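Local coordinates for 16S rRNA (adenine(1408)-N(1))-methyltransferase (Escherichia coli, PDB 3P2E), which transfers a methyl group from S-adenosyl-L-methionine to N1 of adenine 1408 in the 16S rRNA of assembled 30S subunits, conferring resistance to various aminoglycosides, at residues D30-G34 / I52-P56; L2-G6 / V81-A85; I103-W107 / F193-A198; D35-Y40 / I64-I68. All blocks are in the same frame, centred on the assembly; numbering follows the deposited sequence.

Interaction 1: D30-G34 / I52-P56; sequences DLGTG and IGIDP. With SAH (S-adenosyl-L-homocysteine), chain C.
Asp55 reaches over the Gly32-Gly34 turn, and its side chain can be followed atom by atom. CB rests 4.1 Å from CG2 of Thr33. Beyond it CG lies roughly opposite the backbone N (chi1 -155°), which sets the carboxylate between the turn and the ribose of SAH. OD1 is gripped twice, by SAH O3' at 2.7 Å and by Gly34 N at 2.9 Å; the Gly34 donor arrives on the anti side, 33° out of the carboxylate plane. OD2 takes SAH O2' at 2.8 Å and also the backbone N of Val57. Behind this the strands pair in parallel: Asp30 N donates to Ile52 O (2.8 Å) and Ile54 N to Asp30 O (2.9 Å). Where the strands end, Ile54 O receives Thr33 N at 2.9 Å and, weakly, Gly32 N, so the turn is tied to the neighbouring strand. The turn also gives Gly32 O to SAH N (2.8 Å). Positive phi at Gly32 and Gly34 suits glycine. Such a glycine-rich turn with an acidic residue ending the next strand marks Rossmann-like methyltransferases. Four donors converging on Asp55 are consistent with an ionised carboxylate that reads both ribose hydroxyls.

Interaction 2: L2-G6 / V81-A85; sequences LILKG and VFVIA
Phe82 has the one aromatic ring here, yet it meets Leu4 through its stem, CB to CB at 4.4 Å, while the ring leads away toward Ile64, Ser65 and Ile68 of helix 62-68. The flat groups that do meet across the contact are peptides. Leu4 N lies in the plane of the Phe82 carbonyl, 3.0 Å from Phe82 O, whereas Ile84 N reaches Leu2 O at 2.9 Å from a position tilted 33° out of that carbonyl plane. Between these bonds Ile3 faces Val83, a single bridge with the strand segments 3-5 and 81-83 running at 131° to each other. Around it the side-chain branches pack against one another. Ile3 CG2, placed opposite the carbonyl carbon, meets Val81 CG2 at 3.9 Å, the two side chains crossing at about a right angle. Leu4 CG lies against Ile84 CD1 at 3.8 Å. Beyond the direct bonds water takes over: one molecule joins Leu2 N to Ile84 O, and another accepts from Phe82 N (2.8 Å) while donating to Leu4 O. Two backbone bonds, two water bridges and aliphatic packing thus join the N-terminal hairpin to the outer strand 80-83.

Interaction 3: I103-W107 / F193-A198; sequences ILFPW and FNSLWA. With SAH (S-adenosyl-L-homocysteine), chain C.
Trp197 NE1 donates to Phe105 O at 2.9 Å, the polar bond that joins the two segments directly. The acceptor lies near the indole plane, and the donor falls in the carbonyl plane on a lone pair. CG of Trp197 anti to the backbone N (chi1 170°) swings the indole from its helix across to this carbonyl. Its benzo edge, CZ2, then approaches CD1 of Trp107 at 3.7 Å, edge to face with the planes at 67°, while SAH SD lies over one indole face, offset toward its rim. A second T-shaped pair lies farther along: the Phe105 edge points at the Phe193 face, CZ to CE2 at 3.8 Å with planes at 81°. From these segments, two polar bonds reach the amino-acid end of SAH. Ser195 OG accepts Ala198 N at 2.9 Å, capping the helix, and donates to SAH O at 2.8 Å; Leu104 O receives SAH N, also at 2.8 Å, with Gly32 O as its second acceptor. The Phe105 edge meets SAH OXT, and Trp107 CB lies near C5'. In the fold, the C-terminal end of strand 98-104, flanked by strands 26-31 and 133-139, meets the start of helix 196-203, while Phe193 also touches Asn38 of helix 37-44.

Interaction 4: D35-Y40 / I64-I68; sequences DGRNIY and ISKKI. With SAH (S-adenosyl-L-homocysteine), chain C.
Tyr40 and Lys67 both send CG anti to their own backbone N, at chi1 -175° and -176°, and this carries the phenol ring out to the lysine chain. Lys67 is extended beyond CG, so its methylenes cross the tyrosine at about a right angle and CE comes to 3.3 Å from Tyr40 OH; the hydroxyl itself is hydrogen-bonded to Gly75 O. Ile68 CG2 touches the ring edge at CD1 (3.8 Å), and Ile64 CG2 reaches the same CD1 obliquely at 4.0 Å. Ile64 spreads its other branch over the preceding turn, with CG1 3.3 Å from Asp35 O and CD1 3.5 Å from Arg37 NH1. One water accepts from Ile64 N and lies near Asp35 O. A second accepts from Lys67 NZ (2.6 Å) and, weakly, from Arg37 NH1, between charged nitrogens 5.7 Å apart. At the helix start, Asp35 OD1 accepts Arg37 N at 2.9 Å in an Asx turn, with Gly36 as N-cap. Asn38, the residue after Arg37, binds the cofactor. This is packing of neighbouring helices in a Rossmann-like methyltransferase: helix 37-44 leaves the cofactor-binding loop and abuts helix 62-68, and both touch Phe82 of strand 80-83.

Overall arrangement
From the N terminus, residues 2-6 open a long loop that interaction 2 closes at 81-85; interactions 1 and 4 both lie within it. Those two cross, since their segments alternate as 30-34, 35-40, 52-56 and 64-68. Interaction 1 joins neighbouring strands of the central sheet, interaction 4 the helices that follow them, and interaction 2 the N-terminal hairpin to the outermost strand 80-83, itself bonded to Gly53 of interaction 1. Interaction 3 comes afterwards, in series, and closes the longest loop by bringing 193-198 back to strand 98-104. Backbone N atoms of Ser195 and Leu196 meet Asn38 and Asp35, linking interactions 3 and 4; interactions 1, 3 and 4 all touch SAH.

Interaction 1: D30-G34 / I52-P56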
loop_
_atom_site.group_PDB
_atom_site.type_symbol
_atom_site.label_atom_id
_atom_site.label_comp_id
_atom_site.label_asym_id
_atom_site.label_seq_id
_atom_site.Cartn_x
_atom_site.Cartn_y
_atom_site.Cartn_z
ATOM N N ASP A 30 0.485 0.970 -2.954
ATOM C CA ASP A 30 0.340 0.938 -1.504
ATOM C C ASP A 30 -1.130 1.263 -1.249
ATOM O O ASP A 30 -1.569 2.402 -1.449
ATOM C CB ASP A 30 1.253 1.975 -0.842
ATOM C CG ASP A 30 1.204 1.915 0.674
ATOM O OD1 ASP A 30 1.193 0.792 1.221
ATOM O OD2 ASP A 30 1.189 2.990 1.321
ATOM N N LEU A 31 -1.887 0.246 -0.844
ATOM C CA LEU A 31 -3.324 0.377 -0.580
ATOM C C LEU A 31 -3.582 0.815 0.862
ATOM O O LEU A 31 -3.033 0.232 1.795
ATOM C CB LEU A 31 -4.010 -0.960 -0.864
ATOM C CG LEU A 31 -5.514 -1.077 -0.597
ATOM C CD1 LEU A 31 -6.280 -0.014 -1.378
ATOM C CD2 LEU A 31 -5.971 -2.470 -0.987
ATOM N N GLY A 32 -4.433 1.827 1.035
ATOM C CA GLY A 32 -4.707 2.361 2.362
ATOM C C GLY A 32 -3.453 3.106 2.782
ATOM O O GLY A 32 -3.004 3.022 3.923
ATOM N N THR A 33 -2.899 3.862 1.839
ATOM C CA THR A 33 -1.646 4.587 2.043
ATOM C C THR A 33 -1.608 5.635 3.160
ATOM O O THR A 33 -0.534 5.982 3.651
ATOM C CB THR A 33 -1.186 5.229 0.710
ATOM O OG1 THR A 33 0.234 5.422 0.737
ATOM C CG2 THR A 33 -1.881 6.567 0.475
ATOM N N GLY A 34 -2.766 6.143 3.561
ATOM C CA GLY A 34 -2.779 7.123 4.631
ATOM C C GLY A 34 -2.328 8.519 4.239
ATOM O O GLY A 34 -2.782 9.058 3.225
ATOM N N ILE A 52 2.227 4.248 -6.485
ATOM C CA ILE A 52 0.812 4.578 -6.493
ATOM C C ILE A 52 0.230 4.350 -5.110
ATOM O O ILE A 52 0.157 3.214 -4.643
ATOM C CB ILE A 52 0.048 3.698 -7.498
ATOM C CG1 ILE A 52 0.652 3.875 -8.893
ATOM C CG2 ILE A 52 -1.438 4.070 -7.507
ATOM C CD1 ILE A 52 0.044 2.962 -9.945
ATOM N N GLY A 53 -0.167 5.438 -4.458
ATOM C CA GLY A 53 -0.748 5.346 -3.130
ATOM C C GLY A 53 -2.244 5.552 -3.228
ATOM O O GLY A 53 -2.700 6.572 -3.741
ATOM N N ILE A 54 -3.001 4.587 -2.717
ATOM C CA ILE A 54 -4.461 4.618 -2.765
ATOM C C ILE A 54 -5.096 4.795 -1.384
ATOM O O ILE A 54 -4.718 4.117 -0.430
ATOM C CB ILE A 54 -5.008 3.294 -3.342
ATOM C CG1 ILE A 54 -4.367 2.998 -4.699
ATOM C CG2 ILE A 54 -6.523 3.368 -3.474
ATOM C CD1 ILE A 54 -4.732 1.626 -5.249
ATOM N N ASP A 55 -6.055 5.710 -1.284
ATOM C CA ASP A 55 -6.776 5.927 -0.032
ATOM C C ASP A 55 -8.071 6.681 -0.320
ATOM O O ASP A 55 -8.096 7.594 -1.139
ATOM C CB ASP A 55 -5.947 6.737 0.965
ATOM C CG ASP A 55 -6.361 6.475 2.403
ATOM O OD1 ASP A 55 -5.580 5.838 3.133
ATOM O OD2 ASP A 55 -7.473 6.887 2.801
ATOM N N PRO A 56 -9.167 6.296 0.345
ATOM C CA PRO A 56 -10.451 6.966 0.132
ATOM C C PRO A 56 -10.546 8.332 0.813
ATOM O O PRO A 56 -11.456 9.108 0.523
ATOM C CB PRO A 56 -11.460 5.966 0.693
ATOM C CG PRO A 56 -10.685 5.302 1.795
ATOM C CD PRO A 56 -9.335 5.078 1.160
HETATM N N SAH C . -0.686 2.778 5.545
HETATM C CA SAH C . -0.958 3.796 6.416
HETATM C CB SAH C . -2.217 3.476 7.226
HETATM C CG SAH C . -2.932 4.604 7.908
HETATM S SD SAH C . -4.383 4.211 8.829
HETATM C C SAH C . 0.341 4.098 7.283
HETATM O O SAH C . 0.278 5.218 7.571
HETATM O OXT SAH C . 1.150 3.333 7.561
HETATM C "C5'" SAH C . -5.489 3.141 7.901
HETATM C "C4'" SAH C . -5.743 3.808 6.469
HETATM O "O4'" SAH C . -6.498 2.789 5.799
HETATM C "C3'" SAH C . -6.574 5.074 6.482
HETATM O "O3'" SAH C . -5.868 6.165 5.811
HETATM C "C2'" SAH C . -7.934 4.655 5.811
HETATM O "O2'" SAH C . -8.592 5.653 5.063
HETATM C "C1'" SAH C . -7.506 3.439 4.962
HETATM N N9 SAH C . -8.628 2.459 4.678
HETATM C C8 SAH C . -9.537 1.927 5.604
HETATM N N7 SAH C . -10.438 1.142 5.042
HETATM C C5 SAH C . -10.056 1.190 3.659
HETATM C C6 SAH C . -10.703 0.509 2.571
HETATM N N6 SAH C . -11.787 -0.282 2.754
HETATM N N1 SAH C . -10.120 0.735 1.336
HETATM C C2 SAH C . -8.998 1.554 1.158
HETATM N N3 SAH C . -8.380 2.209 2.220
HETATM C C4 SAH C . -8.982 1.967 3.430
#

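Interaction 2: L2-G6 / V81-A85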
loop_
_atom_site.group_PDB
_atom_site.type_symbol
_atom_site.label_atom_id
_atom_site.label_comp_id
_atom_site.label_asym_id
_atom_site.label_seq_id
_atom_site.Cartn_x
_atom_site.Cartn_y
_atom_site.Cartn_z
ATOM N N LEU A 2 -9.734 8.733 -10.309
ATOM C CA LEU A 2 -9.572 9.995 -9.535
ATOM C C LEU A 2 -8.219 10.063 -8.845
ATOM O O LEU A 2 -7.858 9.162 -8.086
ATOM C CB LEU A 2 -10.665 10.115 -8.470
ATOM C CG LEU A 2 -12.107 10.354 -8.916
ATOM C CD1 LEU A 2 -13.021 10.319 -7.698
ATOM C CD2 LEU A 2 -12.212 11.695 -9.629
ATOM N N ILE A 3 -7.477 11.134 -9.108
ATOM C CA ILE A 3 -6.177 11.331 -8.479
ATOM C C ILE A 3 -6.112 12.741 -7.912
ATOM O O ILE A 3 -6.943 13.594 -8.238
ATOM C CB ILE A 3 -5.013 11.163 -9.479
ATOM C CG1 ILE A 3 -5.045 12.290 -10.513
ATOM C CG2 ILE A 3 -5.102 9.803 -10.156
ATOM C CD1 ILE A 3 -3.801 12.368 -11.375
ATOM N N LEU A 4 -5.126 12.985 -7.058
ATOM C CA LEU A 4 -4.954 14.300 -6.463
ATOM C C LEU A 4 -3.835 15.089 -7.124
ATOM O O LEU A 4 -2.739 14.573 -7.339
ATOM C CB LEU A 4 -4.634 14.188 -4.971
ATOM C CG LEU A 4 -5.750 13.861 -3.983
ATOM C CD1 LEU A 4 -5.172 13.899 -2.572
ATOM C CD2 LEU A 4 -6.881 14.873 -4.111
ATOM N N LYS A 5 -4.130 16.340 -7.451
ATOM C CA LYS A 5 -3.153 17.249 -8.031
ATOM C C LYS A 5 -3.138 18.356 -6.988
ATOM O O LYS A 5 -3.917 19.306 -7.061
ATOM C CB LYS A 5 -3.632 17.783 -9.382
ATOM C CG LYS A 5 -2.675 18.782 -10.020
ATOM C CD LYS A 5 -3.097 19.155 -11.436
ATOM C CE LYS A 5 -2.985 17.965 -12.381
ATOM N NZ LYS A 5 -3.341 18.319 -13.784
ATOM N N GLY A 6 -2.259 18.225 -6.004
ATOM C CA GLY A 6 -2.239 19.204 -4.937
ATOM C C GLY A 6 -3.470 18.876 -4.108
ATOM O O GLY A 6 -3.665 17.720 -3.737
ATOM N N VAL A 81 1.883 9.067 -7.441
ATOM C CA VAL A 81 0.540 9.517 -7.773
ATOM C C VAL A 81 -0.357 9.005 -6.655
ATOM O O VAL A 81 -0.164 7.892 -6.155
ATOM C CB VAL A 81 0.037 8.974 -9.136
ATOM C CG1 VAL A 81 -0.102 7.462 -9.096
ATOM C CG2 VAL A 81 -1.304 9.622 -9.479
ATOM N N PHE A 82 -1.299 9.842 -6.233
ATOM C CA PHE A 82 -2.235 9.482 -5.178
ATOM C C PHE A 82 -3.608 9.285 -5.794
ATOM O O PHE A 82 -4.173 10.195 -6.405
ATOM C CB PHE A 82 -2.274 10.570 -4.101
ATOM C CG PHE A 82 -1.013 10.655 -3.294
ATOM C CD1 PHE A 82 -0.526 9.529 -2.633
ATOM C CD2 PHE A 82 -0.306 11.851 -3.192
ATOM C CE1 PHE A 82 0.654 9.592 -1.876
ATOM C CE2 PHE A 82 0.875 11.923 -2.437
ATOM C CZ PHE A 82 1.351 10.786 -1.778
ATOM N N VAL A 83 -4.122 8.073 -5.634
ATOM C CA VAL A 83 -5.411 7.673 -6.174
ATOM C C VAL A 83 -6.451 7.646 -5.060
ATOM O O VAL A 83 -6.226 7.056 -4.004
ATOM C CB VAL A 83 -5.300 6.267 -6.799
ATOM C CG1 VAL A 83 -6.670 5.749 -7.194
ATOM C CG2 VAL A 83 -4.364 6.317 -8.000
ATOM N N ILE A 84 -7.591 8.283 -5.303
ATOM C CA ILE A 84 -8.656 8.319 -4.313
ATOM C C ILE A 84 -9.655 7.229 -4.646
ATOM O O ILE A 84 -10.472 7.370 -5.558
ATOM C CB ILE A 84 -9.363 9.687 -4.300
ATOM C CG1 ILE A 84 -8.329 10.803 -4.097
ATOM C CG2 ILE A 84 -10.397 9.725 -3.186
ATOM C CD1 ILE A 84 -7.425 10.618 -2.880
ATOM N N ALA A 85 -9.561 6.129 -3.909
ATOM C CA ALA A 85 -10.432 4.983 -4.102
ATOM C C ALA A 85 -10.361 4.101 -2.866
ATOM O O ALA A 85 -9.498 4.294 -2.009
ATOM C CB ALA A 85 -9.988 4.191 -5.331
HETATM O O HOH W 1 -10.157 6.499 -8.413
HETATM O O HOH W 2 -1.087 12.512 -7.190
#

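Interaction 3: I103-W107 / F193-A198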
loop_
_atom_site.group_PDB
_atom_site.type_symbol
_atom_site.label_atom_id
_atom_site.label_comp_id
_atom_site.label_asym_id
_atom_site.label_seq_id
_atom_site.Cartn_x
_atom_site.Cartn_y
_atom_site.Cartn_z
ATOM N N ILE A 103 0.072 -3.377 2.009
ATOM C CA ILE A 103 -0.993 -2.889 2.879
ATOM C C ILE A 103 -0.261 -2.786 4.214
ATOM O O ILE A 103 0.086 -3.803 4.826
ATOM C CB ILE A 103 -2.185 -3.873 2.988
ATOM C CG1 ILE A 103 -2.873 -4.013 1.625
ATOM C CG2 ILE A 103 -3.203 -3.346 4.002
ATOM C CD1 ILE A 103 -4.084 -4.947 1.626
ATOM N N LEU A 104 -0.000 -1.555 4.650
ATOM C CA LEU A 104 0.752 -1.331 5.880
ATOM C C LEU A 104 -0.051 -0.730 7.018
ATOM O O LEU A 104 -0.718 0.288 6.843
ATOM C CB LEU A 104 1.941 -0.409 5.587
ATOM C CG LEU A 104 2.772 -0.755 4.354
ATOM C CD1 LEU A 104 3.752 0.372 4.078
ATOM C CD2 LEU A 104 3.495 -2.073 4.567
ATOM N N PHE A 105 0.026 -1.374 8.180
ATOM C CA PHE A 105 -0.660 -0.910 9.387
ATOM C C PHE A 105 -2.091 -0.473 9.098
ATOM O O PHE A 105 -2.505 0.628 9.483
ATOM C CB PHE A 105 0.132 0.248 9.994
ATOM C CG PHE A 105 1.615 0.004 10.023
ATOM C CD1 PHE A 105 2.162 -0.945 10.883
ATOM C CD2 PHE A 105 2.457 0.687 9.154
ATOM C CE1 PHE A 105 3.537 -1.215 10.872
ATOM C CE2 PHE A 105 3.831 0.429 9.132
ATOM C CZ PHE A 105 4.369 -0.529 9.997
ATOM N N PRO A 106 -2.873 -1.331 8.419
ATOM C CA PRO A 106 -4.254 -0.970 8.109
ATOM C C PRO A 106 -5.112 -0.813 9.360
ATOM O O PRO A 106 -4.773 -1.321 10.435
ATOM C CB PRO A 106 -4.720 -2.125 7.225
ATOM C CG PRO A 106 -3.978 -3.296 7.805
ATOM C CD PRO A 106 -2.585 -2.720 8.007
ATOM N N TRP A 107 -6.225 -0.108 9.205
ATOM C CA TRP A 107 -7.157 0.118 10.299
ATOM C C TRP A 107 -8.549 0.137 9.686
ATOM O O TRP A 107 -8.695 0.231 8.469
ATOM C CB TRP A 107 -6.851 1.456 10.973
ATOM C CG TRP A 107 -7.110 1.483 12.447
ATOM C CD1 TRP A 107 -6.506 0.713 13.403
ATOM C CD2 TRP A 107 -8.002 2.359 13.145
ATOM N NE1 TRP A 107 -6.964 1.062 14.651
ATOM C CE2 TRP A 107 -7.882 2.069 14.522
ATOM C CE3 TRP A 107 -8.891 3.365 12.740
ATOM C CZ2 TRP A 107 -8.618 2.749 15.499
ATOM C CZ3 TRP A 107 -9.622 4.042 13.713
ATOM C CH2 TRP A 107 -9.480 3.729 15.076
ATOM N N PHE A 193 9.417 3.889 9.431
ATOM C CA PHE A 193 8.340 4.464 8.626
ATOM C C PHE A 193 8.089 5.911 9.036
ATOM O O PHE A 193 8.220 6.260 10.207
ATOM C CB PHE A 193 7.071 3.623 8.776
ATOM C CG PHE A 193 7.193 2.248 8.186
ATOM C CD1 PHE A 193 6.973 2.038 6.829
ATOM C CD2 PHE A 193 7.584 1.171 8.975
ATOM C CE1 PHE A 193 7.146 0.772 6.261
ATOM C CE2 PHE A 193 7.759 -0.096 8.419
ATOM C CZ PHE A 193 7.542 -0.295 7.061
ATOM N N ASN A 194 7.721 6.746 8.069
ATOM C CA ASN A 194 7.504 8.166 8.327
ATOM C C ASN A 194 6.079 8.658 8.584
ATOM O O ASN A 194 5.904 9.797 9.016
ATOM C CB ASN A 194 8.104 8.996 7.186
ATOM C CG ASN A 194 9.623 9.027 7.213
ATOM O OD1 ASN A 194 10.257 9.634 6.348
ATOM N ND2 ASN A 194 10.215 8.376 8.209
ATOM N N SER A 195 5.060 7.845 8.322
ATOM C CA SER A 195 3.700 8.323 8.568
ATOM C C SER A 195 3.527 8.611 10.058
ATOM O O SER A 195 4.164 7.978 10.904
ATOM C CB SER A 195 2.647 7.310 8.091
ATOM O OG SER A 195 2.390 6.304 9.053
ATOM N N LEU A 196 2.680 9.583 10.377
ATOM C CA LEU A 196 2.453 9.949 11.769
ATOM C C LEU A 196 1.885 8.751 12.527
ATOM O O LEU A 196 2.211 8.527 13.689
ATOM C CB LEU A 196 1.489 11.136 11.850
ATOM C CG LEU A 196 1.770 12.311 10.905
ATOM C CD1 LEU A 196 0.778 13.432 11.175
ATOM C CD2 LEU A 196 3.195 12.802 11.091
ATOM N N TRP A 197 1.035 7.986 11.851
ATOM C CA TRP A 197 0.414 6.796 12.424
ATOM C C TRP A 197 1.472 5.747 12.764
ATOM O O TRP A 197 1.467 5.181 13.858
ATOM C CB TRP A 197 -0.602 6.244 11.411
ATOM C CG TRP A 197 -1.196 4.876 11.688
ATOM C CD1 TRP A 197 -1.146 3.787 10.859
ATOM C CD2 TRP A 197 -2.032 4.496 12.791
ATOM N NE1 TRP A 197 -1.906 2.761 11.370
ATOM C CE2 TRP A 197 -2.462 3.167 12.553
ATOM C CE3 TRP A 197 -2.467 5.149 13.953
ATOM C CZ2 TRP A 197 -3.306 2.481 13.436
ATOM C CZ3 TRP A 197 -3.309 4.467 14.832
ATOM C CH2 TRP A 197 -3.718 3.144 14.565
ATOM N N ALA A 198 2.383 5.489 11.833
ATOM C CA ALA A 198 3.426 4.497 12.083
ATOM C C ALA A 198 4.316 4.919 13.247
ATOM O O ALA A 198 4.725 4.086 14.059
ATOM C CB ALA A 198 4.268 4.284 10.827
HETATM N N SAH C . -0.686 2.778 5.545
HETATM C CA SAH C . -0.958 3.796 6.416
HETATM C CB SAH C . -2.217 3.476 7.226
HETATM C CG SAH C . -2.932 4.604 7.908
HETATM S SD SAH C . -4.383 4.211 8.829
HETATM C C SAH C . 0.341 4.098 7.283
HETATM O O SAH C . 0.278 5.218 7.571
HETATM O OXT SAH C . 1.150 3.333 7.561
HETATM C "C5'" SAH C . -5.489 3.141 7.901
HETATM C "C4'" SAH C . -5.743 3.808 6.469
HETATM O "O4'" SAH C . -6.498 2.789 5.799
HETATM C "C3'" SAH C . -6.574 5.074 6.482
HETATM O "O3'" SAH C . -5.868 6.165 5.811
HETATM C "C2'" SAH C . -7.934 4.655 5.811
HETATM O "O2'" SAH C . -8.592 5.653 5.063
HETATM C "C1'" SAH C . -7.506 3.439 4.962
HETATM N N9 SAH C . -8.628 2.459 4.678
HETATM C C8 SAH C . -9.537 1.927 5.604
HETATM N N7 SAH C . -10.438 1.142 5.042
HETATM C C5 SAH C . -10.056 1.190 3.659
HETATM C C6 SAH C . -10.703 0.509 2.571
HETATM N N6 SAH C . -11.787 -0.282 2.754
HETATM N N1 SAH C . -10.120 0.735 1.336
HETATM C C2 SAH C . -8.998 1.554 1.158
HETATM N N3 SAH C . -8.380 2.209 2.220
HETATM C C4 SAH C . -8.982 1.967 3.430
#

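Interaction 4: D35-Y40 / I64-I68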
loop_
_atom_site.group_PDB
_atom_site.type_symbol
_atom_site.label_atom_id
_atom_site.label_comp_id
_atom_site.label_asym_id
_atom_site.label_seq_id
_atom_site.Cartn_x
_atom_site.Cartn_y
_atom_site.Cartn_z
ATOM N N ASP A 35 -1.421 9.100 5.027
ATOM C CA ASP A 35 -0.955 10.465 4.777
ATOM C C ASP A 35 0.081 10.651 3.672
ATOM O O ASP A 35 0.534 11.768 3.427
ATOM C CB ASP A 35 -0.448 11.114 6.079
ATOM C CG ASP A 35 0.805 10.444 6.647
ATOM O OD1 ASP A 35 1.497 9.696 5.927
ATOM O OD2 ASP A 35 1.109 10.694 7.835
ATOM N N GLY A 36 0.444 9.559 3.003
ATOM C CA GLY A 36 1.402 9.636 1.913
ATOM C C GLY A 36 2.873 9.738 2.279
ATOM O O GLY A 36 3.729 9.744 1.390
ATOM N N ARG A 37 3.184 9.809 3.569
ATOM C CA ARG A 37 4.579 9.934 3.986
ATOM C C ARG A 37 5.396 8.671 3.770
ATOM O O ARG A 37 6.581 8.746 3.448
ATOM C CB ARG A 37 4.668 10.363 5.456
ATOM C CG ARG A 37 4.214 11.796 5.693
ATOM C CD ARG A 37 4.383 12.209 7.148
ATOM N NE ARG A 37 3.794 13.522 7.399
ATOM C CZ ARG A 37 4.237 14.661 6.881
ATOM N NH1 ARG A 37 5.292 14.667 6.074
ATOM N NH2 ARG A 37 3.610 15.799 7.157
ATOM N N ASN A 38 4.776 7.508 3.939
ATOM C CA ASN A 38 5.506 6.261 3.741
ATOM C C ASN A 38 5.878 6.100 2.275
ATOM O O ASN A 38 7.008 5.732 1.949
ATOM C CB ASN A 38 4.673 5.052 4.182
ATOM C CG ASN A 38 4.473 4.995 5.683
ATOM O OD1 ASN A 38 5.292 5.506 6.454
ATOM N ND2 ASN A 38 3.388 4.350 6.109
ATOM N N ILE A 39 4.925 6.391 1.394
ATOM C CA ILE A 39 5.150 6.256 -0.038
ATOM C C ILE A 39 6.157 7.297 -0.521
ATOM O O ILE A 39 6.950 7.028 -1.423
ATOM C CB ILE A 39 3.820 6.405 -0.827
ATOM C CG1 ILE A 39 3.963 5.778 -2.213
ATOM C CG2 ILE A 39 3.437 7.866 -0.948
ATOM C CD1 ILE A 39 4.056 4.274 -2.187
ATOM N N TYR A 40 6.129 8.479 0.093
ATOM C CA TYR A 40 7.053 9.551 -0.273
ATOM C C TYR A 40 8.485 9.089 -0.017
ATOM O O TYR A 40 9.377 9.340 -0.823
ATOM C CB TYR A 40 6.774 10.817 0.549
ATOM C CG TYR A 40 7.618 12.008 0.135
ATOM C CD1 TYR A 40 7.145 12.933 -0.794
ATOM C CD2 TYR A 40 8.909 12.177 0.634
ATOM C CE1 TYR A 40 7.943 13.998 -1.221
ATOM C CE2 TYR A 40 9.715 13.237 0.212
ATOM C CZ TYR A 40 9.226 14.140 -0.716
ATOM O OH TYR A 40 10.025 15.177 -1.151
ATOM N N ILE A 64 1.214 16.121 1.614
ATOM C CA ILE A 64 2.202 15.455 0.779
ATOM C C ILE A 64 1.870 15.592 -0.707
ATOM O O ILE A 64 2.765 15.646 -1.544
ATOM C CB ILE A 64 2.340 13.964 1.157
ATOM C CG1 ILE A 64 2.930 13.840 2.566
ATOM C CG2 ILE A 64 3.231 13.247 0.144
ATOM C CD1 ILE A 64 4.291 14.510 2.735
ATOM N N SER A 65 0.584 15.662 -1.035
ATOM C CA SER A 65 0.182 15.814 -2.425
ATOM C C SER A 65 0.672 17.166 -2.945
ATOM O O SER A 65 1.095 17.283 -4.093
ATOM C CB SER A 65 -1.340 15.736 -2.556
ATOM O OG SER A 65 -1.729 15.932 -3.901
ATOM N N LYS A 66 0.615 18.182 -2.088
ATOM C CA LYS A 66 1.069 19.520 -2.460
ATOM C C LYS A 66 2.588 19.534 -2.587
ATOM O O LYS A 66 3.148 20.270 -3.398
ATOM C CB LYS A 66 0.630 20.544 -1.408
ATOM C CG LYS A 66 -0.849 20.909 -1.481
ATOM C CD LYS A 66 -1.318 21.619 -0.213
ATOM C CE LYS A 66 -0.515 22.876 0.068
ATOM N NZ LYS A 66 -0.920 23.493 1.366
ATOM N N LYS A 67 3.250 18.710 -1.787
ATOM C CA LYS A 67 4.703 18.642 -1.808
ATOM C C LYS A 67 5.261 17.995 -3.075
ATOM O O LYS A 67 6.223 18.497 -3.653
ATOM C CB LYS A 67 5.211 17.882 -0.578
ATOM C CG LYS A 67 6.726 17.835 -0.459
ATOM C CD LYS A 67 7.161 17.219 0.864
ATOM C CE LYS A 67 8.675 17.287 1.030
ATOM N NZ LYS A 67 9.114 16.842 2.379
ATOM N N ILE A 68 4.659 16.896 -3.519
ATOM C CA ILE A 68 5.175 16.215 -4.701
ATOM C C ILE A 68 5.003 16.976 -6.007
ATOM O O ILE A 68 5.656 16.652 -6.999
ATOM C CB ILE A 68 4.564 14.805 -4.872
ATOM C CG1 ILE A 68 3.058 14.899 -5.121
ATOM C CG2 ILE A 68 4.869 13.970 -3.645
ATOM C CD1 ILE A 68 2.430 13.581 -5.529
HETATM N N SAH C . -0.686 2.778 5.545
HETATM C CA SAH C . -0.958 3.796 6.416
HETATM C CB SAH C . -2.217 3.476 7.226
HETATM C CG SAH C . -2.932 4.604 7.908
HETATM S SD SAH C . -4.383 4.211 8.829
HETATM C C SAH C . 0.341 4.098 7.283
HETATM O O SAH C . 0.278 5.218 7.571
HETATM O OXT SAH C . 1.150 3.333 7.561
HETATM C "C5'" SAH C . -5.489 3.141 7.901
HETATM C "C4'" SAH C . -5.743 3.808 6.469
HETATM O "O4'" SAH C . -6.498 2.789 5.799
HETATM C "C3'" SAH C . -6.574 5.074 6.482
HETATM O "O3'" SAH C . -5.868 6.165 5.811
HETATM C "C2'" SAH C . -7.934 4.655 5.811
HETATM O "O2'" SAH C . -8.592 5.653 5.063
HETATM C "C1'" SAH C . -7.506 3.439 4.962
HETATM N N9 SAH C . -8.628 2.459 4.678
HETATM C C8 SAH C . -9.537 1.927 5.604
HETATM N N7 SAH C . -10.438 1.142 5.042
HETATM C C5 SAH C . -10.056 1.190 3.659
HETATM C C6 SAH C . -10.703 0.509 2.571
HETATM N N6 SAH C . -11.787 -0.282 2.754
HETATM N N1 SAH C . -10.120 0.735 1.336
HETATM C C2 SAH C . -8.998 1.554 1.158
HETATM N N3 SAH C . -8.380 2.209 2.220
HETATM C C4 SAH C . -8.982 1.967 3.430
HETATM O O HOH W 3 -0.304 14.411 3.742
HETATM O O HOH W 4 7.660 16.330 4.482
#